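Local coordinates for dipicolinate synthase subunit A (Bacillus halodurans, PDB 3D4O), which probably forms dipicolinic acid, or helps to form it, as the A subunit of an oxidoreductase, dipicolinate synthase, at residues A29-V34 with I44-M49; V9-D14 with G73-I78; R22-F27 with V284-L289; G35-D40 with I78-S83. One frame throughout, in Å; residues are numbered along the deposited sequence.

Contact 1. Residues A29-V34 with I44-M49; sequences AKISLV and IGVTKM
Ile31 and Gly45 open the pairing of two parallel strands at one margin of the Rossmann-type N-terminal sheet. Strand 46-49 is the outermost strand in the chain and lies beside strand 30-34. Ala29 comes first and fits against Gly45, where a CB would run into Ala29 O. Ile31 N then donates to Gly45 O (3.0 Å). Ile31 O receives Thr47 N (2.9 Å). Ile31 CD1 meets Val46 CG2 at 3.7 Å. Ser32 is on the opposite face, with Met49, and its OG lies 3.4 Å from Met49 CE. Leu33 is back on the face of Ile31 and Val46 and repeats the pattern: its N donates to Thr47 O (2.8 Å) and its O accepts from Met49 N (3.0 Å). Leu33 CD2 touches Val46 CG1 at 3.6 Å. Val46 thus spends one methyl on each neighbour, with CG1 anti to its backbone N (chi1 176°) and CG2 beside that N. Ile21 of helix 15-26 packs on Leu33 and Val46. Val34 closes the segment beside Met49, a selenomethionine. The bend of Met49 at chi3 (68°) carries CE back to Ser32, while its CG stays 4.1 Å from Val34 CG2.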
loop_
_atom_site.group_PDB
_atom_site.type_symbol
_atom_site.label_atom_id
_atom_site.label_comp_id
_atom_site.label_asym_id
_atom_site.label_seq_id
_atom_site.Cartn_x
_atom_site.Cartn_y
_atom_site.Cartn_z
ATOM N N ALA C 29 -33.760 9.232 14.108
ATOM C CA ALA C 29 -33.503 10.666 13.892
ATOM C C ALA C 29 -34.087 11.135 12.566
ATOM O O ALA C 29 -34.216 10.367 11.605
ATOM C CB ALA C 29 -32.002 10.972 13.937
ATOM N N LYS C 30 -34.470 12.402 12.530
ATOM C CA LYS C 30 -34.916 13.009 11.265
ATOM C C LYS C 30 -33.664 13.554 10.603
ATOM O O LYS C 30 -32.918 14.307 11.218
ATOM C CB LYS C 30 -35.944 14.117 11.472
ATOM C CG LYS C 30 -36.378 14.787 10.167
ATOM C CD LYS C 30 -37.409 15.906 10.415
ATOM C CE LYS C 30 -37.734 16.680 9.130
ATOM N NZ LYS C 30 -38.629 17.822 9.375
ATOM N N ILE C 31 -33.457 13.157 9.350
ATOM C CA ILE C 31 -32.236 13.496 8.588
ATOM C C ILE C 31 -32.418 14.125 7.215
ATOM O O ILE C 31 -32.868 13.482 6.273
ATOM C CB ILE C 31 -31.370 12.232 8.340
ATOM C CG1 ILE C 31 -31.077 11.498 9.655
ATOM C CG2 ILE C 31 -30.068 12.627 7.612
ATOM C CD1 ILE C 31 -30.597 10.040 9.484
ATOM N N SER C 32 -32.030 15.390 7.124
ATOM C CA SER C 32 -31.994 16.116 5.850
ATOM C C SER C 32 -30.615 15.884 5.280
ATOM O O SER C 32 -29.607 16.194 5.921
ATOM C CB SER C 32 -32.258 17.603 6.043
ATOM O OG SER C 32 -33.592 17.827 6.441
ATOM N N LEU C 33 -30.564 15.309 4.085
ATOM C CA LEU C 33 -29.279 14.864 3.493
ATOM C C LEU C 33 -28.857 15.619 2.239
ATOM O O LEU C 33 -29.422 15.454 1.153
ATOM C CB LEU C 33 -29.348 13.355 3.210
ATOM C CG LEU C 33 -28.071 12.607 2.868
ATOM C CD1 LEU C 33 -27.081 12.659 4.054
ATOM C CD2 LEU C 33 -28.426 11.134 2.453
ATOM N N VAL C 34 -27.810 16.418 2.407
ATOM C CA VAL C 34 -27.307 17.275 1.322
ATOM C C VAL C 34 -25.983 16.777 0.770
ATOM O O VAL C 34 -25.042 16.477 1.519
ATOM C CB VAL C 34 -27.155 18.754 1.799
ATOM C CG1 VAL C 34 -26.770 19.665 0.651
ATOM C CG2 VAL C 34 -28.415 19.240 2.462
ATOM N N ILE C 44 -34.663 5.103 6.228
ATOM C CA ILE C 44 -35.780 5.584 7.035
ATOM C C ILE C 44 -35.350 6.922 7.604
ATOM O O ILE C 44 -34.203 7.090 8.042
ATOM C CB ILE C 44 -36.122 4.637 8.235
ATOM C CG1 ILE C 44 -36.650 3.277 7.776
ATOM C CG2 ILE C 44 -37.181 5.262 9.130
ATOM C CD1 ILE C 44 -37.904 3.405 7.092
ATOM N N GLY C 45 -36.261 7.877 7.534
ATOM C CA GLY C 45 -36.070 9.198 8.125
ATOM C C GLY C 45 -35.240 10.166 7.327
ATOM O O GLY C 45 -35.192 11.351 7.640
ATOM N N VAL C 46 -34.614 9.653 6.280
ATOM C CA VAL C 46 -33.731 10.456 5.407
ATOM C C VAL C 46 -34.425 11.051 4.192
ATOM O O VAL C 46 -35.079 10.348 3.432
ATOM C CB VAL C 46 -32.530 9.620 4.883
ATOM C CG1 VAL C 46 -31.682 10.450 3.897
ATOM C CG2 VAL C 46 -31.687 9.121 6.030
ATOM N N THR C 47 -34.246 12.362 4.036
ATOM C CA THR C 47 -34.741 13.114 2.875
ATOM C C THR C 47 -33.593 13.862 2.217
ATOM O O THR C 47 -32.960 14.713 2.832
ATOM C CB THR C 47 -35.816 14.148 3.247
ATOM O OG1 THR C 47 -36.859 13.517 3.999
ATOM C CG2 THR C 47 -36.414 14.791 1.981
ATOM N N LYS C 48 -33.334 13.518 0.960
ATOM C CA LYS C 48 -32.277 14.163 0.187
ATOM C C LYS C 48 -32.738 15.490 -0.345
ATOM O O LYS C 48 -33.880 15.661 -0.796
ATOM C CB LYS C 48 -31.845 13.310 -0.998
ATOM C CG LYS C 48 -31.182 12.010 -0.672
ATOM C CD LYS C 48 -30.831 11.328 -1.975
ATOM C CE LYS C 48 -30.194 9.980 -1.793
ATOM N NZ LYS C 48 -30.027 9.394 -3.147
HETATM N N MSE C 49 -31.834 16.449 -0.302
HETATM C CA MSE C 49 -32.173 17.781 -0.771
HETATM C C MSE C 49 -30.970 18.648 -1.051
HETATM O O MSE C 49 -29.829 18.296 -0.736
HETATM C CB MSE C 49 -33.055 18.479 0.274
HETATM C CG MSE C 49 -32.361 18.832 1.604
HETATM SE SE MSE C 49 -33.701 19.373 2.930
HETATM C CE MSE C 49 -34.578 17.651 3.184
#

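Contact 2. Residues V9-D14 with G73-I78; sequences VIIGGD and GKVDTI
Ile11 and Val75 meet branch to branch, their side chains crossing at about a right angle. Ile11 CG2 sits 3.9 Å from Val75 CG1 and is nearly as close to Val75 CG2. A chi1 of -173° turns CG1 away from the Val75 backbone N and against Ile11, where this methyl also comes to 3.4 Å from Ile11 O. Next along, Thr77 brings its CB to within 3.9 Å of Gly12 CA. Gly12 has to lack a side chain, since a CB would overlap Asp76 O and Val75 CG1. The Thr77 hydroxyl has its polar partners elsewhere, Gly35 O and the backbone N of Phe79.

The glycines form the turn between strand 7-11 and helix 15-26, the first beta-alpha unit of a Rossmann-type domain. In nucleotide-binding Rossmann domains the corresponding turn is glycine-rich and lies by the dinucleotide. No nucleotide is seen to bind at this turn, and segment 73-78 lies against it. Gly13 N donates to Asp76 O at 2.9 Å. The donor lies in the carbonyl plane on a lone pair, but the N-H is bent, with 134° at the hydrogen. Gly13 O receives Ile78 N at a longer 3.3 Å.

Ile78 follows with its side chain reaching back. CG1 stands between the backbone N and the carbonyl carbon (chi1 70°), which brings CD1 to 3.9 Å from Asp14 CA. CD1 also lies 4.0 Å from Asp14 CB. The Asp14 carboxylate leads away from Ile78. It caps the start of helix 15-26, and its OD2 forms a salt bridge with Arg16.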
loop_
_atom_site.group_PDB
_atom_site.type_symbol
_atom_site.label_atom_id
_atom_site.label_comp_id
_atom_site.label_asym_id
_atom_site.label_seq_id
_atom_site.Cartn_x
_atom_site.Cartn_y
_atom_site.Cartn_z
ATOM N N VAL C 9 -29.005 17.784 10.012
ATOM C CA VAL C 9 -28.647 17.951 8.619
ATOM C C VAL C 9 -27.222 17.446 8.487
ATOM O O VAL C 9 -26.326 17.818 9.248
ATOM C CB VAL C 9 -28.798 19.403 8.096
ATOM C CG1 VAL C 9 -27.902 20.364 8.835
ATOM C CG2 VAL C 9 -28.496 19.461 6.595
ATOM N N ILE C 10 -27.084 16.532 7.541
ATOM C CA ILE C 10 -25.839 15.909 7.174
ATOM C C ILE C 10 -25.491 16.441 5.809
ATOM O O ILE C 10 -26.187 16.205 4.834
ATOM C CB ILE C 10 -25.960 14.365 7.143
ATOM C CG1 ILE C 10 -26.351 13.815 8.524
ATOM C CG2 ILE C 10 -24.655 13.712 6.709
ATOM C CD1 ILE C 10 -26.228 12.276 8.658
ATOM N N ILE C 11 -24.376 17.151 5.766
ATOM C CA ILE C 11 -23.924 17.860 4.572
ATOM C C ILE C 11 -22.585 17.338 4.138
ATOM O O ILE C 11 -21.585 17.495 4.832
ATOM C CB ILE C 11 -23.811 19.365 4.858
ATOM C CG1 ILE C 11 -25.127 19.876 5.467
ATOM C CG2 ILE C 11 -23.505 20.155 3.575
ATOM C CD1 ILE C 11 -25.119 21.358 5.798
ATOM N N GLY C 12 -22.596 16.701 2.983
ATOM C CA GLY C 12 -21.403 16.101 2.398
ATOM C C GLY C 12 -20.686 15.038 3.201
ATOM O O GLY C 12 -21.129 14.547 4.249
ATOM N N GLY C 13 -19.537 14.709 2.648
ATOM C CA GLY C 13 -18.604 13.763 3.247
ATOM C C GLY C 13 -18.118 12.713 2.294
ATOM O O GLY C 13 -18.089 12.887 1.073
ATOM N N ASP C 14 -17.731 11.597 2.891
ATOM C CA ASP C 14 -17.274 10.463 2.126
ATOM C C ASP C 14 -17.942 9.190 2.590
ATOM O O ASP C 14 -19.056 9.231 3.124
ATOM C CB ASP C 14 -15.746 10.371 2.077
ATOM C CG ASP C 14 -15.101 10.122 3.425
ATOM O OD1 ASP C 14 -15.721 9.513 4.305
ATOM O OD2 ASP C 14 -13.926 10.474 3.576
ATOM N N GLY C 73 -16.215 28.217 2.557
ATOM C CA GLY C 73 -17.400 27.597 3.143
ATOM C C GLY C 73 -17.908 26.441 2.342
ATOM O O GLY C 73 -19.003 25.945 2.593
ATOM N N LYS C 74 -17.091 26.012 1.386
ATOM C CA LYS C 74 -17.441 24.897 0.491
ATOM C C LYS C 74 -17.252 23.534 1.166
ATOM O O LYS C 74 -16.224 23.273 1.783
ATOM C CB LYS C 74 -16.697 25.016 -0.847
ATOM C CG LYS C 74 -17.272 24.107 -1.938
ATOM C CD LYS C 74 -16.412 22.892 -2.230
ATOM C CE LYS C 74 -15.703 23.062 -3.579
ATOM N NZ LYS C 74 -16.693 23.086 -4.696
ATOM N N VAL C 75 -18.281 22.687 1.048
ATOM C CA VAL C 75 -18.304 21.351 1.684
ATOM C C VAL C 75 -18.062 20.255 0.666
ATOM O O VAL C 75 -18.772 20.133 -0.316
ATOM C CB VAL C 75 -19.668 21.086 2.405
ATOM C CG1 VAL C 75 -19.631 19.775 3.206
ATOM C CG2 VAL C 75 -20.060 22.276 3.299
ATOM N N ASP C 76 -17.046 19.454 0.904
ATOM C CA ASP C 76 -16.734 18.343 -0.011
ATOM C C ASP C 76 -17.694 17.188 0.135
ATOM O O ASP C 76 -18.208 16.890 1.220
ATOM C CB ASP C 76 -15.293 17.835 0.149
ATOM C CG ASP C 76 -14.259 18.826 -0.399
ATOM O OD1 ASP C 76 -14.638 19.751 -1.173
ATOM O OD2 ASP C 76 -13.059 18.673 -0.057
ATOM N N THR C 77 -17.915 16.571 -1.011
ATOM C CA THR C 77 -18.730 15.367 -1.149
ATOM C C THR C 77 -18.334 14.559 -2.371
ATOM O O THR C 77 -18.154 15.107 -3.463
ATOM C CB THR C 77 -20.229 15.676 -1.281
ATOM O OG1 THR C 77 -20.926 14.447 -1.468
ATOM C CG2 THR C 77 -20.504 16.599 -2.471
ATOM N N ILE C 78 -18.219 13.254 -2.163
ATOM C CA ILE C 78 -17.880 12.334 -3.238
ATOM C C ILE C 78 -19.169 11.744 -3.837
ATOM O O ILE C 78 -19.096 10.881 -4.692
ATOM C CB ILE C 78 -16.956 11.142 -2.784
ATOM C CG1 ILE C 78 -17.702 10.155 -1.869
ATOM C CG2 ILE C 78 -15.632 11.644 -2.151
ATOM C CD1 ILE C 78 -16.873 8.913 -1.470
#

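Contact 3. Residues R22-F27 with V284-L289; sequences RKLSTF and VLVKLL
Val286 fills the tight part of this contact, with both methyls on the 22-27 segment. Its CG1 lies 3.6 Å from Phe27 CE2. Its CG2 stands over the centre of one face of the Phe27 ring, 4.3 Å above the plane. The same CG2 is also 3.8 Å from Lys23 CG and 3.8 Å from Leu24 CD1. A chi1 of -167° sends the Lys23 chain out across Val286, and this extended chain lays CD and CE over the CG2 methyl. With only the CB of an alanine at Val286, the Phe27 ring face, the Lys23 chain and Leu24 CD1 would probably face a gap.

Away from Val286 the packing is looser. Leu24 CD2 and Leu289 CD1 are 4.4 Å apart, and the two helix segments keep their axes 10.2 Å from each other at a crossing angle of -43°. No hydrogen bond joins the segments. On the partly exposed side Lys23 ends in a salt bridge from its NZ to Asp283. On the inner side Leu24 packs on Val8 and Ile10, and Leu289 on Ala61 and Tyr101, all strand residues of the N-terminal sheet. Helix 274-289, late in the chain, thus returns to lie beside helix 15-26 on that sheet, as the C-terminal helix packs back on the first domain in two-domain dehydrogenases such as alanine dehydrogenase.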
loop_
_atom_site.group_PDB
_atom_site.type_symbol
_atom_site.label_atom_id
_atom_site.label_comp_id
_atom_site.label_asym_id
_atom_site.label_seq_id
_atom_site.Cartn_x
_atom_site.Cartn_y
_atom_site.Cartn_z
ATOM N N ARG C 22 -26.539 5.721 8.493
ATOM C CA ARG C 22 -27.224 4.467 8.824
ATOM C C ARG C 22 -27.606 4.367 10.290
ATOM O O ARG C 22 -28.732 4.020 10.632
ATOM C CB ARG C 22 -26.375 3.245 8.440
ATOM N N LYS C 23 -26.657 4.686 11.152
ATOM C CA LYS C 23 -26.875 4.553 12.577
ATOM C C LYS C 23 -27.907 5.547 13.059
ATOM O O LYS C 23 -28.819 5.193 13.802
ATOM C CB LYS C 23 -25.573 4.689 13.375
ATOM C CG LYS C 23 -25.791 4.232 14.821
ATOM C CD LYS C 23 -24.511 3.841 15.541
ATOM C CE LYS C 23 -24.865 3.100 16.851
ATOM N NZ LYS C 23 -23.705 2.815 17.766
ATOM N N LEU C 24 -27.762 6.788 12.624
ATOM C CA LEU C 24 -28.707 7.838 13.028
ATOM C C LEU C 24 -30.127 7.462 12.612
ATOM O O LEU C 24 -31.099 7.706 13.320
ATOM C CB LEU C 24 -28.308 9.219 12.475
ATOM C CG LEU C 24 -27.358 10.066 13.350
ATOM C CD1 LEU C 24 -26.334 9.236 14.131
ATOM C CD2 LEU C 24 -26.669 11.140 12.489
ATOM N N SER C 25 -30.229 6.837 11.455
ATOM C CA SER C 25 -31.531 6.391 10.929
ATOM C C SER C 25 -32.181 5.396 11.885
ATOM O O SER C 25 -33.361 5.515 12.266
ATOM C CB SER C 25 -31.372 5.691 9.571
ATOM O OG SER C 25 -32.647 5.432 9.003
ATOM N N THR C 26 -31.380 4.422 12.284
ATOM C CA THR C 26 -31.897 3.330 13.112
ATOM C C THR C 26 -32.321 3.834 14.466
ATOM O O THR C 26 -33.168 3.234 15.107
ATOM C CB THR C 26 -30.895 2.178 13.307
ATOM O OG1 THR C 26 -29.740 2.684 13.966
ATOM C CG2 THR C 26 -30.482 1.545 11.962
ATOM N N PHE C 27 -31.749 4.955 14.877
ATOM C CA PHE C 27 -32.061 5.555 16.192
ATOM C C PHE C 27 -33.194 6.557 16.110
ATOM O O PHE C 27 -33.424 7.341 17.026
ATOM C CB PHE C 27 -30.828 6.169 16.839
ATOM C CG PHE C 27 -29.925 5.160 17.478
ATOM C CD1 PHE C 27 -29.359 4.146 16.741
ATOM C CD2 PHE C 27 -29.595 5.257 18.800
ATOM C CE1 PHE C 27 -28.510 3.229 17.332
ATOM C CE2 PHE C 27 -28.751 4.343 19.387
ATOM C CZ PHE C 27 -28.211 3.334 18.650
ATOM N N VAL C 284 -20.004 7.896 18.483
ATOM C CA VAL C 284 -19.792 9.063 19.347
ATOM C C VAL C 284 -20.904 10.079 19.113
ATOM O O VAL C 284 -21.420 10.725 20.063
ATOM C CB VAL C 284 -18.366 9.683 19.200
ATOM C CG1 VAL C 284 -18.148 10.304 17.836
ATOM C CG2 VAL C 284 -18.174 10.738 20.282
ATOM N N LEU C 285 -21.345 10.138 17.860
ATOM C CA LEU C 285 -22.345 11.130 17.454
ATOM C C LEU C 285 -23.699 10.807 18.095
ATOM O O LEU C 285 -24.443 11.707 18.543
ATOM C CB LEU C 285 -22.450 11.263 15.920
ATOM C CG LEU C 285 -21.323 12.063 15.241
ATOM C CD1 LEU C 285 -21.302 11.925 13.710
ATOM C CD2 LEU C 285 -21.499 13.514 15.650
ATOM N N VAL C 286 -24.009 9.517 18.128
ATOM C CA VAL C 286 -25.273 9.065 18.715
ATOM C C VAL C 286 -25.308 9.506 20.173
ATOM O O VAL C 286 -26.301 10.037 20.665
ATOM C CB VAL C 286 -25.446 7.527 18.634
ATOM C CG1 VAL C 286 -26.390 7.066 19.703
ATOM C CG2 VAL C 286 -25.941 7.099 17.254
ATOM N N LYS C 287 -24.172 9.342 20.835
ATOM C CA LYS C 287 -24.043 9.685 22.264
ATOM C C LYS C 287 -24.147 11.184 22.512
ATOM O O LYS C 287 -24.864 11.629 23.403
ATOM C CB LYS C 287 -22.726 9.160 22.830
ATOM N N LEU C 288 -23.457 11.947 21.675
ATOM C CA LEU C 288 -23.379 13.414 21.803
ATOM C C LEU C 288 -24.690 14.089 21.495
ATOM O O LEU C 288 -25.084 15.053 22.152
ATOM C CB LEU C 288 -22.268 13.992 20.916
ATOM C CG LEU C 288 -20.864 13.587 21.387
ATOM C CD1 LEU C 288 -19.708 13.938 20.412
ATOM C CD2 LEU C 288 -20.649 14.204 22.770
ATOM N N LEU C 289 -25.397 13.528 20.530
ATOM C CA LEU C 289 -26.678 14.088 20.072
ATOM C C LEU C 289 -27.779 13.783 21.060
ATOM O O LEU C 289 -28.785 14.498 21.157
ATOM C CB LEU C 289 -27.037 13.537 18.678
ATOM C CG LEU C 289 -26.114 14.064 17.580
ATOM C CD1 LEU C 289 -26.206 13.265 16.305
ATOM C CD2 LEU C 289 -26.426 15.545 17.331
#

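Contact 4. Residues G35-D40 with I78-S83; sequences GFDQLD and IFSNES
Ser80 OG is gripped from two sides. It donates to Asp37 OD2 at 2.8 Å and accepts from Glu82 N at 2.9 Å; the second bond closes an ST turn. Asp37 OD2 uses its syn lone pair, on the side of the other oxygen. That other oxygen, OD1, takes a hydrogen from a water at 3.1 Å, and the same water accepts from Asn81 N at 3.0 Å. Loss of the hydroxyl to an alanine at Ser80 would probably leave Asp37 OD2 and Glu82 N without this partner, and the carboxylate with its water link to Asn81 N.

The two loops follow strands 30-34 and 61-63 of the Rossmann-type sheet. The first, 35-40, makes a type I beta turn from Phe36 to Leu39. Phe79 O reaches its middle and accepts Gln38 N at 2.9 Å. Gln38 has CG anti to the carbonyl carbon (chi1 -67°), and the extended chain lays CB and CG along Phe79 O. Its amide ends near that of Asn81, with the planes 74° apart and no hydrogen bond between them.

On the side of helix 15-26, the rings of Phe36 and Phe79 are nearly parallel, at 22°, but slid apart, with centroids 5.0 Å from each other. Phe36 CE2 and Phe79 CD2 approach to 3.3 Å. The helix packs on both rings, through Ile21 on Phe36 and Leu18 on Phe79. Across the polar side, the direct and the water-linked bonds hold both oxygens of the Asp37 carboxylate, which probably limits its rotation.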
loop_
_atom_site.group_PDB
_atom_site.type_symbol
_atom_site.label_atom_id
_atom_site.label_comp_id
_atom_site.label_asym_id
_atom_site.label_seq_id
_atom_site.Cartn_x
_atom_site.Cartn_y
_atom_site.Cartn_z
ATOM N N GLY C 35 -25.946 16.647 -0.556
ATOM C CA GLY C 35 -24.726 16.251 -1.274
ATOM C C GLY C 35 -24.620 14.784 -1.615
ATOM O O GLY C 35 -23.564 14.298 -2.039
ATOM N N PHE C 36 -25.733 14.082 -1.487
ATOM C CA PHE C 36 -25.750 12.633 -1.739
ATOM C C PHE C 36 -26.698 12.211 -2.861
ATOM O O PHE C 36 -27.288 11.140 -2.836
ATOM C CB PHE C 36 -26.110 11.905 -0.443
ATOM C CG PHE C 36 -25.071 12.038 0.644
ATOM C CD1 PHE C 36 -25.014 13.179 1.443
ATOM C CD2 PHE C 36 -24.180 11.017 0.884
ATOM C CE1 PHE C 36 -24.074 13.303 2.449
ATOM C CE2 PHE C 36 -23.228 11.138 1.901
ATOM C CZ PHE C 36 -23.182 12.287 2.684
ATOM N N ASP C 37 -26.827 13.062 -3.863
ATOM C CA ASP C 37 -27.738 12.769 -4.967
ATOM C C ASP C 37 -27.332 11.511 -5.719
ATOM O O ASP C 37 -28.186 10.809 -6.268
ATOM C CB ASP C 37 -27.919 13.966 -5.903
ATOM C CG ASP C 37 -26.629 14.607 -6.266
ATOM O OD1 ASP C 37 -25.869 14.009 -7.038
ATOM O OD2 ASP C 37 -26.377 15.714 -5.768
ATOM N N GLN C 38 -26.042 11.186 -5.685
ATOM C CA GLN C 38 -25.556 9.971 -6.364
ATOM C C GLN C 38 -25.790 8.716 -5.539
ATOM O O GLN C 38 -25.691 7.610 -6.044
ATOM C CB GLN C 38 -24.079 10.073 -6.712
ATOM C CG GLN C 38 -23.806 11.130 -7.751
ATOM C CD GLN C 38 -22.326 11.341 -7.994
ATOM O OE1 GLN C 38 -21.942 12.239 -8.729
ATOM N NE2 GLN C 38 -21.491 10.521 -7.366
ATOM N N LEU C 39 -26.098 8.907 -4.269
ATOM C CA LEU C 39 -26.358 7.788 -3.355
ATOM C C LEU C 39 -27.682 7.140 -3.732
ATOM O O LEU C 39 -28.761 7.660 -3.503
ATOM C CB LEU C 39 -26.365 8.240 -1.892
ATOM C CG LEU C 39 -26.514 7.131 -0.859
ATOM C CD1 LEU C 39 -25.366 6.137 -1.014
ATOM C CD2 LEU C 39 -26.562 7.711 0.554
ATOM N N ASP C 40 -27.564 5.964 -4.304
ATOM C CA ASP C 40 -28.728 5.243 -4.823
ATOM C C ASP C 40 -29.636 4.828 -3.665
ATOM O O ASP C 40 -30.858 4.853 -3.767
ATOM C CB ASP C 40 -28.260 4.030 -5.638
ATOM C CG ASP C 40 -29.296 3.543 -6.598
ATOM O OD1 ASP C 40 -30.437 4.059 -6.571
ATOM O OD2 ASP C 40 -28.955 2.649 -7.402
ATOM N N ILE C 78 -18.219 13.254 -2.163
ATOM C CA ILE C 78 -17.880 12.334 -3.238
ATOM C C ILE C 78 -19.169 11.744 -3.837
ATOM O O ILE C 78 -19.096 10.881 -4.692
ATOM C CB ILE C 78 -16.956 11.142 -2.784
ATOM C CG1 ILE C 78 -17.702 10.155 -1.869
ATOM C CG2 ILE C 78 -15.632 11.644 -2.151
ATOM C CD1 ILE C 78 -16.873 8.913 -1.470
ATOM N N PHE C 79 -20.326 12.183 -3.342
ATOM C CA PHE C 79 -21.634 11.633 -3.790
ATOM C C PHE C 79 -22.450 12.636 -4.590
ATOM O O PHE C 79 -23.665 12.541 -4.699
ATOM C CB PHE C 79 -22.482 11.157 -2.604
ATOM C CG PHE C 79 -21.846 10.071 -1.793
ATOM C CD1 PHE C 79 -21.904 8.767 -2.209
ATOM C CD2 PHE C 79 -21.194 10.361 -0.612
ATOM C CE1 PHE C 79 -21.304 7.760 -1.476
ATOM C CE2 PHE C 79 -20.617 9.357 0.129
ATOM C CZ PHE C 79 -20.660 8.064 -0.306
ATOM N N SER C 80 -21.739 13.617 -5.116
ATOM C CA SER C 80 -22.326 14.691 -5.938
ATOM C C SER C 80 -21.259 15.562 -6.563
ATOM O O SER C 80 -20.170 15.760 -6.013
ATOM C CB SER C 80 -23.236 15.585 -5.096
ATOM O OG SER C 80 -23.721 16.690 -5.864
ATOM N N ASN C 81 -21.606 16.069 -7.732
ATOM C CA ASN C 81 -20.734 16.948 -8.501
ATOM C C ASN C 81 -21.143 18.382 -8.240
ATOM O O ASN C 81 -20.536 19.322 -8.753
ATOM C CB ASN C 81 -20.834 16.639 -9.991
ATOM C CG ASN C 81 -20.117 15.358 -10.370
ATOM O OD1 ASN C 81 -19.004 15.100 -9.916
ATOM N ND2 ASN C 81 -20.743 14.562 -11.232
ATOM N N GLU C 82 -22.185 18.525 -7.427
ATOM C CA GLU C 82 -22.742 19.842 -7.075
ATOM C C GLU C 82 -21.956 20.530 -5.970
ATOM O O GLU C 82 -21.482 19.910 -5.016
ATOM C CB GLU C 82 -24.224 19.746 -6.681
ATOM N N SER C 83 -21.846 21.840 -6.148
ATOM C CA SER C 83 -21.160 22.747 -5.220
ATOM C C SER C 83 -22.061 23.024 -4.046
ATOM O O SER C 83 -23.238 23.320 -4.218
ATOM C CB SER C 83 -20.832 24.087 -5.899
ATOM O OG SER C 83 -20.110 23.885 -7.102
HETATM O O HOH W 1 -24.095 15.269 -9.176
#

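In the fold
All four contacts involve the N-terminal Rossmann-type domain. Contacts 1 and 2 meet in its parallel sheet, where strands 30-34 and 7-11 are neighbours; their centres are about 14 Å apart. Contact 4 follows at the loops beyond the strand ends. It shares Ile78 with contact 2, with centres about 9 Å apart. Contact 3 pairs helix 15-26, which follows strand 7-11 and precedes strand 30-34, with helix 274-289. Its centre is about 13 Å from that of contact 1; its nearest atoms are about 8 Å from contact 4. Contacts 1 and 4 nest inside the loop it closes. It alone brings in residues from late in the chain and ties the last helix to the first domain.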